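Alcohol dehydrogenase superfamily protein (Novosphingobium aromaticivorans, PDB 3GAZ) probably acts as an NADP-dependent oxidoreductase of the medium-chain alcohol dehydrogenase superfamily, on a substrate that is not established. Local coordinates at residues A[64-69]-A[100-105]; A[118-123]-A[287-292]; A[302-307]-A[323-328]. One frame throughout, in Å; residues are numbered along the deposited sequence.

Contact 1: A[64-69]-A[100-105]; sequences PAILGM and GLQGTH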
ATOM      1  N   PRO A  64      -4.729  11.247   0.564  1.00 18.16           N
ATOM      2  CA  PRO A  64      -3.813  11.877   1.518  1.00 17.67           C
ATOM      3  C   PRO A  64      -2.868  10.862   2.144  1.00 17.62           C
ATOM      4  O   PRO A  64      -3.179   9.673   2.215  1.00 14.55           O
ATOM      5  CB  PRO A  64      -4.760  12.484   2.545  1.00 19.16           C
ATOM      6  CG  PRO A  64      -5.872  11.477   2.574  1.00 20.97           C
ATOM      7  CD  PRO A  64      -6.102  11.221   1.101  1.00 18.99           C
ATOM      8  N   ALA A  65      -1.714  11.333   2.603  1.00 16.36           N
ATOM      9  CA  ALA A  65      -0.756  10.431   3.222  1.00 14.46           C
ATOM     10  C   ALA A  65       0.412  11.159   3.869  1.00 12.92           C
ATOM     11  O   ALA A  65       0.684  12.323   3.577  1.00 11.07           O
ATOM     12  CB  ALA A  65      -0.232   9.435   2.175  1.00 14.64           C
ATOM     13  N   ILE A  66       1.084  10.456   4.773  1.00 11.44           N
ATOM     14  CA  ILE A  66       2.259  10.976   5.448  1.00 11.05           C
ATOM     15  C   ILE A  66       3.405  10.429   4.612  1.00 11.84           C
ATOM     16  O   ILE A  66       3.510   9.211   4.423  1.00 13.62           O
ATOM     17  CB  ILE A  66       2.353  10.438   6.890  1.00 10.80           C
ATOM     18  CG1 ILE A  66       1.200  11.007   7.726  1.00 10.75           C
ATOM     19  CG2 ILE A  66       3.700  10.797   7.491  1.00  9.80           C
ATOM     20  CD1 ILE A  66       1.003  10.330   9.067  1.00 14.45           C
ATOM     21  N   LEU A  67       4.245  11.319   4.091  1.00  9.93           N
ATOM     22  CA  LEU A  67       5.361  10.899   3.247  1.00 11.37           C
ATOM     23  C   LEU A  67       6.684  10.788   4.010  1.00 12.07           C
ATOM     24  O   LEU A  67       6.733  11.016   5.217  1.00 13.95           O
ATOM     25  CB  LEU A  67       5.494  11.860   2.060  1.00  9.65           C
ATOM     26  CG  LEU A  67       4.171  12.124   1.329  1.00 11.30           C
ATOM     27  CD1 LEU A  67       4.433  12.925   0.050  1.00 10.60           C
ATOM     28  CD2 LEU A  67       3.492  10.799   1.000  1.00 11.79           C
ATOM     29  N   GLY A  68       7.752  10.427   3.299  1.00 13.04           N
ATOM     30  CA  GLY A  68       9.054  10.263   3.929  1.00 11.79           C
ATOM     31  C   GLY A  68       9.314   8.776   4.060  1.00 11.43           C
ATOM     32  O   GLY A  68       8.482   8.059   4.609  1.00 11.59           O
HETATM   33  N   MSE A  69      10.461   8.309   3.578  1.00 10.72           N
HETATM   34  CA  MSE A  69      10.772   6.883   3.610  1.00 11.72           C
HETATM   35  C   MSE A  69      11.829   6.443   4.628  1.00 10.35           C
HETATM   36  O   MSE A  69      11.764   5.326   5.150  1.00 10.54           O
HETATM   37  CB  MSE A  69      11.205   6.436   2.203  1.00 10.86           C
HETATM   38  CG  MSE A  69      10.249   6.864   1.092  1.00 14.58           C
HETATM   39 SE   MSE A  69      10.883   6.513  -0.587  1.00  9.73          SE
HETATM   40  CE  MSE A  69      11.591   7.964  -0.978  1.00 15.10           C
ATOM     41  N   GLY A 100       1.348   2.567   0.745  1.00 12.34           N
ATOM     42  CA  GLY A 100       0.353   2.750   1.788  1.00 13.22           C
ATOM     43  C   GLY A 100       0.920   2.771   3.201  1.00 14.33           C
ATOM     44  O   GLY A 100       0.185   2.983   4.168  1.00 14.40           O
ATOM     45  N   LEU A 101       2.223   2.546   3.328  1.00 13.12           N
ATOM     46  CA  LEU A 101       2.873   2.553   4.636  1.00 12.51           C
ATOM     47  C   LEU A 101       3.026   3.993   5.120  1.00 14.06           C
ATOM     48  O   LEU A 101       3.366   4.882   4.331  1.00 14.71           O
ATOM     49  CB  LEU A 101       4.255   1.897   4.543  1.00 12.17           C
ATOM     50  CG  LEU A 101       4.292   0.385   4.285  1.00 12.40           C
ATOM     51  CD1 LEU A 101       5.686  -0.028   3.862  1.00 13.01           C
ATOM     52  CD2 LEU A 101       3.868  -0.365   5.546  1.00 11.21           C
ATOM     53  N   GLN A 102       2.765   4.228   6.404  1.00 11.16           N
ATOM     54  CA  GLN A 102       2.902   5.574   6.950  1.00 12.55           C
ATOM     55  C   GLN A 102       4.316   6.099   6.706  1.00 12.42           C
ATOM     56  O   GLN A 102       5.294   5.381   6.913  1.00 11.70           O
ATOM     57  CB  GLN A 102       2.637   5.598   8.458  1.00 11.76           C
ATOM     58  CG  GLN A 102       2.797   6.998   9.033  1.00 10.69           C
ATOM     59  CD  GLN A 102       3.083   7.008  10.520  1.00 12.78           C
ATOM     60  OE1 GLN A 102       2.255   6.595  11.328  1.00 10.81           O
ATOM     61  NE2 GLN A 102       4.267   7.487  10.887  1.00 10.02           N
ATOM     62  N   GLY A 103       4.415   7.357   6.285  1.00 13.13           N
ATOM     63  CA  GLY A 103       5.715   7.955   6.031  1.00 12.02           C
ATOM     64  C   GLY A 103       6.433   8.340   7.311  1.00 12.36           C
ATOM     65  O   GLY A 103       5.884   8.195   8.409  1.00  9.85           O
ATOM     66  N   THR A 104       7.655   8.848   7.187  1.00 11.35           N
ATOM     67  CA  THR A 104       8.412   9.220   8.375  1.00 13.21           C
ATOM     68  C   THR A 104       8.338  10.693   8.784  1.00 13.21           C
ATOM     69  O   THR A 104       9.032  11.108   9.713  1.00 13.12           O
ATOM     70  CB  THR A 104       9.890   8.783   8.246  1.00 14.07           C
ATOM     71  OG1 THR A 104      10.512   9.467   7.151  1.00 12.74           O
ATOM     72  CG2 THR A 104       9.966   7.276   8.011  1.00 10.27           C
ATOM     73  N   HIS A 105       7.511  11.483   8.093  1.00 11.81           N
ATOM     74  CA  HIS A 105       7.334  12.891   8.452  1.00 10.90           C
ATOM     75  C   HIS A 105       6.348  12.873   9.622  1.00 12.52           C
ATOM     76  O   HIS A 105       5.247  13.424   9.535  1.00 12.53           O
ATOM     77  CB  HIS A 105       6.719  13.689   7.298  1.00 10.68           C
ATOM     78  CG  HIS A 105       7.569  13.743   6.068  1.00 11.94           C
ATOM     79  ND1 HIS A 105       7.081  14.158   4.846  1.00 12.67           N
ATOM     80  CD2 HIS A 105       8.874  13.443   5.870  1.00 11.35           C
ATOM     81  CE1 HIS A 105       8.050  14.111   3.950  1.00 12.77           C
ATOM     82  NE2 HIS A 105       9.147  13.681   4.546  1.00 13.10           N
TER
HETATM   83  O   HOH W   1       4.177  14.090   4.533  1.00 13.45           O

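Contact 2: A[118-123]-A[287-292]; sequences SKPAAL and EADALV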
ATOM      1  N   SER A 118      20.271  -1.177  14.538  1.00 15.63           N
ATOM      2  CA  SER A 118      20.763  -0.216  15.512  1.00 17.31           C
ATOM      3  C   SER A 118      21.453   0.920  14.776  1.00 17.71           C
ATOM      4  O   SER A 118      22.139   0.697  13.774  1.00 19.57           O
ATOM      5  CB  SER A 118      21.749  -0.886  16.475  1.00 19.64           C
ATOM      6  OG  SER A 118      21.101  -1.873  17.259  1.00 21.91           O
ATOM      7  N   LYS A 119      21.262   2.140  15.263  1.00 18.26           N
ATOM      8  CA  LYS A 119      21.882   3.299  14.640  1.00 18.36           C
ATOM      9  C   LYS A 119      23.386   3.279  14.886  1.00 18.78           C
ATOM     10  O   LYS A 119      23.832   2.983  15.990  1.00 19.30           O
ATOM     11  CB  LYS A 119      21.305   4.593  15.216  1.00 18.37           C
ATOM     12  CG  LYS A 119      21.905   5.854  14.587  1.00 19.38           C
ATOM     13  CD  LYS A 119      21.390   7.128  15.236  1.00 19.62           C
ATOM     14  CE  LYS A 119      21.990   7.334  16.614  1.00 22.55           C
ATOM     15  NZ  LYS A 119      23.475   7.451  16.555  1.00 19.67           N
ATOM     16  N   PRO A 120      24.186   3.574  13.848  1.00 18.68           N
ATOM     17  CA  PRO A 120      25.641   3.587  14.003  1.00 19.58           C
ATOM     18  C   PRO A 120      25.975   4.594  15.099  1.00 19.86           C
ATOM     19  O   PRO A 120      25.522   5.740  15.056  1.00 20.25           O
ATOM     20  CB  PRO A 120      26.126   4.039  12.629  1.00 17.53           C
ATOM     21  CG  PRO A 120      25.111   3.423  11.715  1.00 18.72           C
ATOM     22  CD  PRO A 120      23.805   3.709  12.430  1.00 16.96           C
ATOM     23  N   ALA A 121      26.760   4.164  16.079  1.00 19.57           N
ATOM     24  CA  ALA A 121      27.126   5.021  17.202  1.00 19.33           C
ATOM     25  C   ALA A 121      27.778   6.347  16.826  1.00 18.89           C
ATOM     26  O   ALA A 121      27.535   7.369  17.471  1.00 19.70           O
ATOM     27  CB  ALA A 121      28.045   4.251  18.161  1.00 19.88           C
ATOM     28  N   ALA A 122      28.596   6.334  15.780  1.00 18.30           N
ATOM     29  CA  ALA A 122      29.317   7.532  15.354  1.00 18.64           C
ATOM     30  C   ALA A 122      28.508   8.590  14.603  1.00 19.09           C
ATOM     31  O   ALA A 122      28.998   9.695  14.378  1.00 18.76           O
ATOM     32  CB  ALA A 122      30.534   7.120  14.512  1.00 19.75           C
ATOM     33  N   LEU A 123      27.279   8.266  14.214  1.00 18.22           N
ATOM     34  CA  LEU A 123      26.460   9.218  13.469  1.00 18.59           C
ATOM     35  C   LEU A 123      25.395   9.915  14.308  1.00 19.07           C
ATOM     36  O   LEU A 123      24.873   9.347  15.268  1.00 20.94           O
ATOM     37  CB  LEU A 123      25.752   8.516  12.305  1.00 16.40           C
ATOM     38  CG  LEU A 123      26.571   7.735  11.272  1.00 16.32           C
ATOM     39  CD1 LEU A 123      25.622   7.192  10.209  1.00 13.00           C
ATOM     40  CD2 LEU A 123      27.623   8.634  10.637  1.00 16.12           C
ATOM     41  N   GLU A 287      25.263  -3.996   7.655  1.00 17.99           N
ATOM     42  CA  GLU A 287      26.483  -3.913   6.862  1.00 20.05           C
ATOM     43  C   GLU A 287      26.929  -2.458   6.879  1.00 18.88           C
ATOM     44  O   GLU A 287      28.108  -2.161   7.033  1.00 18.67           O
ATOM     45  CB  GLU A 287      26.214  -4.327   5.416  1.00 21.27           C
ATOM     46  CG  GLU A 287      25.874  -5.786   5.208  1.00 25.80           C
ATOM     47  CD  GLU A 287      27.048  -6.702   5.480  1.00 29.37           C
ATOM     48  OE1 GLU A 287      28.208  -6.233   5.408  1.00 31.16           O
ATOM     49  OE2 GLU A 287      26.808  -7.896   5.753  1.00 32.70           O
ATOM     50  N   ALA A 288      25.966  -1.555   6.717  1.00 17.13           N
ATOM     51  CA  ALA A 288      26.247  -0.124   6.710  1.00 16.17           C
ATOM     52  C   ALA A 288      26.867   0.307   8.040  1.00 16.76           C
ATOM     53  O   ALA A 288      27.850   1.045   8.064  1.00 16.00           O
ATOM     54  CB  ALA A 288      24.960   0.652   6.448  1.00 16.78           C
ATOM     55  N   ASP A 289      26.290  -0.172   9.141  1.00 16.36           N
ATOM     56  CA  ASP A 289      26.773   0.142  10.484  1.00 18.10           C
ATOM     57  C   ASP A 289      28.216  -0.343  10.657  1.00 17.57           C
ATOM     58  O   ASP A 289      29.049   0.354  11.232  1.00 16.28           O
ATOM     59  CB  ASP A 289      25.846  -0.507  11.521  1.00 21.05           C
ATOM     60  CG  ASP A 289      26.310  -0.294  12.956  1.00 26.63           C
ATOM     61  OD1 ASP A 289      26.899   0.766  13.267  1.00 26.86           O
ATOM     62  OD2 ASP A 289      26.060  -1.193  13.784  1.00 29.15           O
ATOM     63  N   ALA A 290      28.504  -1.537  10.149  1.00 17.83           N
ATOM     64  CA  ALA A 290      29.848  -2.103  10.237  1.00 18.35           C
ATOM     65  C   ALA A 290      30.858  -1.239   9.483  1.00 18.00           C
ATOM     66  O   ALA A 290      32.016  -1.128   9.892  1.00 17.41           O
ATOM     67  CB  ALA A 290      29.856  -3.512   9.684  1.00 20.15           C
ATOM     68  N   LEU A 291      30.420  -0.630   8.381  1.00 15.71           N
ATOM     69  CA  LEU A 291      31.289   0.230   7.583  1.00 17.13           C
ATOM     70  C   LEU A 291      31.496   1.577   8.260  1.00 15.64           C
ATOM     71  O   LEU A 291      32.577   2.160   8.177  1.00 17.63           O
ATOM     72  CB  LEU A 291      30.710   0.433   6.179  1.00 16.90           C
ATOM     73  CG  LEU A 291      30.673  -0.827   5.308  1.00 17.39           C
ATOM     74  CD1 LEU A 291      30.129  -0.490   3.929  1.00 19.60           C
ATOM     75  CD2 LEU A 291      32.075  -1.411   5.201  1.00 17.45           C
ATOM     76  N   VAL A 292      30.459   2.079   8.923  1.00 16.67           N
ATOM     77  CA  VAL A 292      30.576   3.348   9.633  1.00 18.01           C
ATOM     78  C   VAL A 292      31.571   3.138  10.772  1.00 19.87           C
ATOM     79  O   VAL A 292      32.475   3.944  10.992  1.00 19.01           O
ATOM     80  CB  VAL A 292      29.227   3.790  10.242  1.00 17.65           C
ATOM     81  CG1 VAL A 292      29.441   4.989  11.165  1.00 20.06           C
ATOM     82  CG2 VAL A 292      28.244   4.154   9.135  1.00 18.14           C
TER
HETATM   83  O   HOH W   2      23.301  -1.714  13.254  1.00 23.21           O
HETATM   84  O   HOH W   3      27.740   1.616  15.721  1.00 30.42           O

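Contact 3: A[302-307]-A[323-328]; sequences DPRTFS and DVPRQR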
ATOM      1  N   ASP A 302      23.746  17.490   3.802  1.00 13.90           N
ATOM      2  CA  ASP A 302      23.704  18.937   3.588  1.00 14.85           C
ATOM      3  C   ASP A 302      23.557  19.545   4.991  1.00 16.48           C
ATOM      4  O   ASP A 302      22.701  19.121   5.770  1.00 18.43           O
ATOM      5  CB  ASP A 302      22.510  19.299   2.695  1.00 15.94           C
ATOM      6  CG  ASP A 302      22.466  20.773   2.334  1.00 17.22           C
ATOM      7  OD1 ASP A 302      22.304  21.610   3.247  1.00 16.17           O
ATOM      8  OD2 ASP A 302      22.590  21.096   1.131  1.00 17.59           O
ATOM      9  N   PRO A 303      24.403  20.535   5.332  1.00 17.96           N
ATOM     10  CA  PRO A 303      24.414  21.220   6.635  1.00 17.43           C
ATOM     11  C   PRO A 303      23.105  21.878   7.053  1.00 17.23           C
ATOM     12  O   PRO A 303      22.871  22.091   8.239  1.00 18.35           O
ATOM     13  CB  PRO A 303      25.532  22.257   6.483  1.00 18.34           C
ATOM     14  CG  PRO A 303      26.384  21.720   5.371  1.00 20.26           C
ATOM     15  CD  PRO A 303      25.372  21.161   4.415  1.00 17.01           C
ATOM     16  N   ARG A 304      22.262  22.211   6.083  1.00 18.14           N
ATOM     17  CA  ARG A 304      20.986  22.854   6.373  1.00 17.87           C
ATOM     18  C   ARG A 304      20.055  21.992   7.225  1.00 18.81           C
ATOM     19  O   ARG A 304      20.020  20.770   7.077  1.00 19.45           O
ATOM     20  CB  ARG A 304      20.283  23.233   5.068  1.00 18.86           C
ATOM     21  CG  ARG A 304      20.856  24.480   4.407  1.00 17.84           C
ATOM     22  CD  ARG A 304      20.229  24.726   3.052  1.00 18.63           C
ATOM     23  NE  ARG A 304      20.676  23.754   2.057  1.00 19.26           N
ATOM     24  CZ  ARG A 304      20.302  23.764   0.781  1.00 18.80           C
ATOM     25  NH1 ARG A 304      19.465  24.693   0.341  1.00 16.62           N
ATOM     26  NH2 ARG A 304      20.779  22.854  -0.061  1.00 19.42           N
ATOM     27  N   THR A 305      19.307  22.638   8.118  1.00 17.87           N
ATOM     28  CA  THR A 305      18.365  21.931   8.982  1.00 16.21           C
ATOM     29  C   THR A 305      16.936  22.393   8.708  1.00 17.62           C
ATOM     30  O   THR A 305      16.709  23.524   8.259  1.00 15.09           O
ATOM     31  CB  THR A 305      18.695  22.141  10.479  1.00 18.43           C
ATOM     32  OG1 THR A 305      18.780  23.542  10.767  1.00 17.31           O
ATOM     33  CG2 THR A 305      20.023  21.473  10.826  1.00 17.67           C
ATOM     34  N   PHE A 306      15.979  21.502   8.974  1.00 15.52           N
ATOM     35  CA  PHE A 306      14.563  21.770   8.751  1.00 15.11           C
ATOM     36  C   PHE A 306      13.732  21.062   9.817  1.00 15.69           C
ATOM     37  O   PHE A 306      13.894  19.864  10.048  1.00 15.13           O
ATOM     38  CB  PHE A 306      14.144  21.255   7.365  1.00 14.30           C
ATOM     39  CG  PHE A 306      14.957  21.817   6.236  1.00 13.81           C
ATOM     40  CD1 PHE A 306      14.543  22.960   5.558  1.00 13.80           C
ATOM     41  CD2 PHE A 306      16.161  21.222   5.874  1.00 14.33           C
ATOM     42  CE1 PHE A 306      15.317  23.506   4.533  1.00 14.69           C
ATOM     43  CE2 PHE A 306      16.945  21.760   4.855  1.00 13.65           C
ATOM     44  CZ  PHE A 306      16.519  22.909   4.181  1.00 14.36           C
ATOM     45  N   SER A 307      12.843  21.802  10.470  1.00 16.61           N
ATOM     46  CA  SER A 307      11.987  21.216  11.497  1.00 17.64           C
ATOM     47  C   SER A 307      10.812  20.558  10.788  1.00 17.41           C
ATOM     48  O   SER A 307      10.640  20.720   9.585  1.00 17.98           O
ATOM     49  CB  SER A 307      11.452  22.302  12.426  1.00 17.36           C
ATOM     50  OG  SER A 307      10.601  23.170  11.701  1.00 16.49           O
ATOM     51  N   ASP A 323      14.478  29.098  -6.173  1.00 39.27           N
ATOM     52  CA  ASP A 323      15.730  29.798  -5.890  1.00 40.32           C
ATOM     53  C   ASP A 323      16.665  29.153  -4.864  1.00 38.82           C
ATOM     54  O   ASP A 323      17.864  29.438  -4.862  1.00 39.83           O
ATOM     55  CB  ASP A 323      15.436  31.240  -5.457  1.00 42.55           C
ATOM     56  CG  ASP A 323      14.498  31.961  -6.412  1.00 45.34           C
ATOM     57  OD1 ASP A 323      14.724  31.890  -7.638  1.00 45.08           O
ATOM     58  OD2 ASP A 323      13.537  32.603  -5.934  1.00 47.18           O
ATOM     59  N   VAL A 324      16.140  28.297  -3.992  1.00 36.41           N
ATOM     60  CA  VAL A 324      16.983  27.661  -2.985  1.00 33.90           C
ATOM     61  C   VAL A 324      18.031  26.757  -3.631  1.00 31.38           C
ATOM     62  O   VAL A 324      17.731  26.000  -4.550  1.00 30.30           O
ATOM     63  CB  VAL A 324      16.149  26.824  -1.980  1.00 34.81           C
ATOM     64  CG1 VAL A 324      15.062  27.682  -1.366  1.00 35.82           C
ATOM     65  CG2 VAL A 324      15.554  25.618  -2.667  1.00 36.22           C
ATOM     66  N   PRO A 325      19.285  26.834  -3.157  1.00 29.14           N
ATOM     67  CA  PRO A 325      20.371  26.012  -3.703  1.00 28.61           C
ATOM     68  C   PRO A 325      20.083  24.522  -3.562  1.00 27.26           C
ATOM     69  O   PRO A 325      19.541  24.085  -2.550  1.00 27.00           O
ATOM     70  CB  PRO A 325      21.579  26.443  -2.879  1.00 28.84           C
ATOM     71  CG  PRO A 325      21.262  27.870  -2.544  1.00 30.77           C
ATOM     72  CD  PRO A 325      19.804  27.792  -2.167  1.00 29.18           C
ATOM     73  N   ARG A 326      20.448  23.748  -4.579  1.00 26.49           N
ATOM     74  CA  ARG A 326      20.226  22.309  -4.560  1.00 26.43           C
ATOM     75  C   ARG A 326      21.015  21.654  -3.427  1.00 24.55           C
ATOM     76  O   ARG A 326      22.082  22.134  -3.036  1.00 23.70           O
ATOM     77  CB  ARG A 326      20.646  21.686  -5.898  1.00 30.56           C
ATOM     78  CG  ARG A 326      20.405  20.181  -5.986  1.00 34.96           C
ATOM     79  CD  ARG A 326      19.233  19.844  -6.892  1.00 39.84           C
ATOM     80  NE  ARG A 326      18.783  18.464  -6.727  1.00 43.88           N
ATOM     81  CZ  ARG A 326      17.842  17.885  -7.469  1.00 46.75           C
ATOM     82  NH1 ARG A 326      17.246  18.565  -8.442  1.00 46.57           N
ATOM     83  NH2 ARG A 326      17.480  16.631  -7.227  1.00 47.96           N
ATOM     84  N   GLN A 327      20.491  20.548  -2.910  1.00 20.57           N
ATOM     85  CA  GLN A 327      21.161  19.839  -1.833  1.00 19.03           C
ATOM     86  C   GLN A 327      22.573  19.428  -2.225  1.00 19.05           C
ATOM     87  O   GLN A 327      22.828  19.041  -3.364  1.00 18.89           O
ATOM     88  CB  GLN A 327      20.368  18.584  -1.431  1.00 16.60           C
ATOM     89  CG  GLN A 327      20.041  17.636  -2.591  1.00 18.38           C
ATOM     90  CD  GLN A 327      19.423  16.318  -2.127  1.00 19.40           C
ATOM     91  OE1 GLN A 327      18.740  16.258  -1.101  1.00 19.53           O
ATOM     92  NE2 GLN A 327      19.645  15.260  -2.895  1.00 20.92           N
ATOM     93  N   ARG A 328      23.488  19.537  -1.270  1.00 19.62           N
ATOM     94  CA  ARG A 328      24.873  19.130  -1.466  1.00 21.99           C
ATOM     95  C   ARG A 328      24.973  18.018  -0.441  1.00 20.05           C
ATOM     96  O   ARG A 328      25.338  18.228   0.714  1.00 18.94           O
ATOM     97  CB  ARG A 328      25.824  20.285  -1.151  1.00 24.68           C
ATOM     98  CG  ARG A 328      25.638  21.480  -2.089  1.00 30.34           C
ATOM     99  CD  ARG A 328      26.656  22.594  -1.840  1.00 36.54           C
ATOM    100  NE  ARG A 328      26.678  23.011  -0.440  1.00 41.92           N
ATOM    101  CZ  ARG A 328      27.372  22.398   0.515  1.00 43.64           C
ATOM    102  NH1 ARG A 328      28.119  21.337   0.229  1.00 47.78           N
ATOM    103  NH2 ARG A 328      27.308  22.833   1.762  1.00 43.76           N
TER

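Contact 1: A[64-69]-A[100-105]
His105 lays one face of its imidazole against the backbone of Leu67 and Gly68, where two loops of the GroES-like domain meet. Loop 64-69 leads into strand 70-78. Loop 100-105 comes before strand 108-112. The touching parts run nearly at right angles, 96° apart.

Backbone bonds hold the crossing. His105 N donates to Leu67 O at 3.0 Å. Thr104 N reaches Gly68 O at 2.8 Å. A weak bond runs from Gly103 N to Ile66 O. The two glycines make this closeness possible. A CB on Gly103 would strike the carbonyl oxygens of Ile66 and Leu67. One on Gly68 would hit the His105 ring and Thr104 OG1, itself hydrogen-bonded to Ser42 OG. The backbone angles of Gly68 themselves call for glycine.

The imidazole contact is a second kind. A chi1 of -63° puts the His105 ring anti to its own carbonyl carbon, and this brings it over the other loop. Leu67 O lies 3.0 Å above the His105 ring plane, toward the rim. Gly68 CA makes a CH-pi contact, 3.9 Å from the centroid of the His105 ring. Water 1 lies 2.9 Å from His105 ND1 and accepts from Leu67 N. His105 NE2 bonds to Tyr315 OH, so both nitrogens help fix the ring's rotation. An asparagine here would probably leave Tyr315 OH and water 1 without the nitrogens that hold them, and Gly68 CA without a ring face to pack on.

The apolar part is carried by Ile66. Ile66 CG2 lies 3.7 Å from His105 O. Gln102 flanks it side by side, with Ile66 CD1 3.8 Å from Gln102 CG. The Gln102 amide also serves Phe108 O. Its NE2 donates to Gly103 O at 3.0 Å, with that oxygen in the amide plane.

Contact 2: A[118-123]-A[287-292]
Pro120 presses its ring into a shallow hollow between Asp289 and Val292, which stand one turn apart on helix 278-293. Pro120 CB comes within 3.7 Å of Val292 CG1. Pro120 CG lies 3.9 Å from Asp289 CA, so CG of the proline comes close to the helix backbone.

Val292 is the bump that answers. Its CG1 extends away from its own backbone N, with chi1 171°, and enters a bay formed by Pro120, Ala122 and Leu123. Leu123 CG is 4.0 Å from Val292 CG1, and the CB of Ala122 closes the outer rim of the bay. Val292 CG2 turns to the Pro120 ring and to Leu123 CD1.

The bay is shaped by a type I beta turn from Pro120 to Leu123. Lys119 braces this turn from behind. Its NZ donates to Pro120 O and to Leu123 O. Leu123 N and Lys119 NZ meet Pro120 O from opposite faces of its carbonyl plane.

Asp289 flanks the proline with its carboxylate, OD1 lying 3.2 Å from Pro120 CA. Two waters link it to the loop. Water 2 donates to Asp289 OD2 at 2.9 Å and also to Ser118 O. Water 3 donates to Asp289 OD1 at 2.7 Å and accepts from Ala121 N.

The loop follows strand 116-118 of the mixed sheet. Helix 278-293 comes after strand 262-265 of the Rossmann-type sheet and the short helix 270-274. The two parts of the fold are thus joined here by apolar side chains and by water bridges, without a direct hydrogen bond between the segments. Both carboxylate oxygens of Asp289 are hydrated, as suits a probably charged group at a partly open margin.

Contact 3: A[302-307]-A[323-328]
With chi1 -175°, Asp302 swings its carboxylate away from its own backbone N and across to Arg328 N. The contact lies on the surface of this medium-chain dehydrogenase fold, where the chain before strand 306-307 meets the loop after helix 311-319. Arg304 bends at chi3, -72°, which folds its guanidinium back onto Asp302 and brings NH1 and NH2 to the loop. Asp302 also forms an Asx turn, its OD1 accepting from Arg304 N on the anti lone pair.

The carboxylate and the guanidinium form a side-on salt bridge. Arg304 NE donates to Asp302 OD1 at 2.9 Å, on the syn side. Arg304 NH2 donates to Asp302 OD2 at 2.8 Å. Both nitrogens lie out of the carboxylate plane, while both oxygens lie close to the guanidinium's own plane. Asp302 OD2 keeps its anti lone pair for Arg328 N, at 3.0 Å and 165°. Each oxygen thus holds two donors, which fixes the carboxylate against rotation and probably favours its charged form.

Arg304 NH2 is shared. Besides Asp302 OD2 it reaches Pro325 O, where NH1 joins it end-on, each nitrogen of Arg304 at 3.0 Å from that oxygen. Both come from the same face of its carbonyl plane. NH2 also makes a weak bond to Arg326 O. The bonds round its edge fix the orientation of the guanidinium.

The backbone oxygen of Asp302 accepts from Arg126 NH2. Pro303 and Arg328 cross at about a right angle, and Pro303 CD touches Arg328 NH2 at 3.7 Å.

How the contacts relate
The three contacts follow one another along the chain and do not touch. Contact 1 lies within the GroES-like domain. Contacts 1 and 2 lie 25 Å apart at their centres and about 14 Å at their nearest atoms. Contact 3 comes after helix 278-293, near the C-terminal end. Contacts 1 and 3 approach most closely, with nearest atoms about 8 Å apart; their centres are 21 Å apart. Contacts 2 and 3 are about 12 Å apart at their nearest atoms. A bound calcium ion lies about 3 Å from the side chain of Gln327 in contact 3 and about 9 Å from that of Met69 in contact 1. The side chain of Gln327 also lies near, without touching, a glycine pattern consistent with the dinucleotide-binding motif of a Rossmann fold.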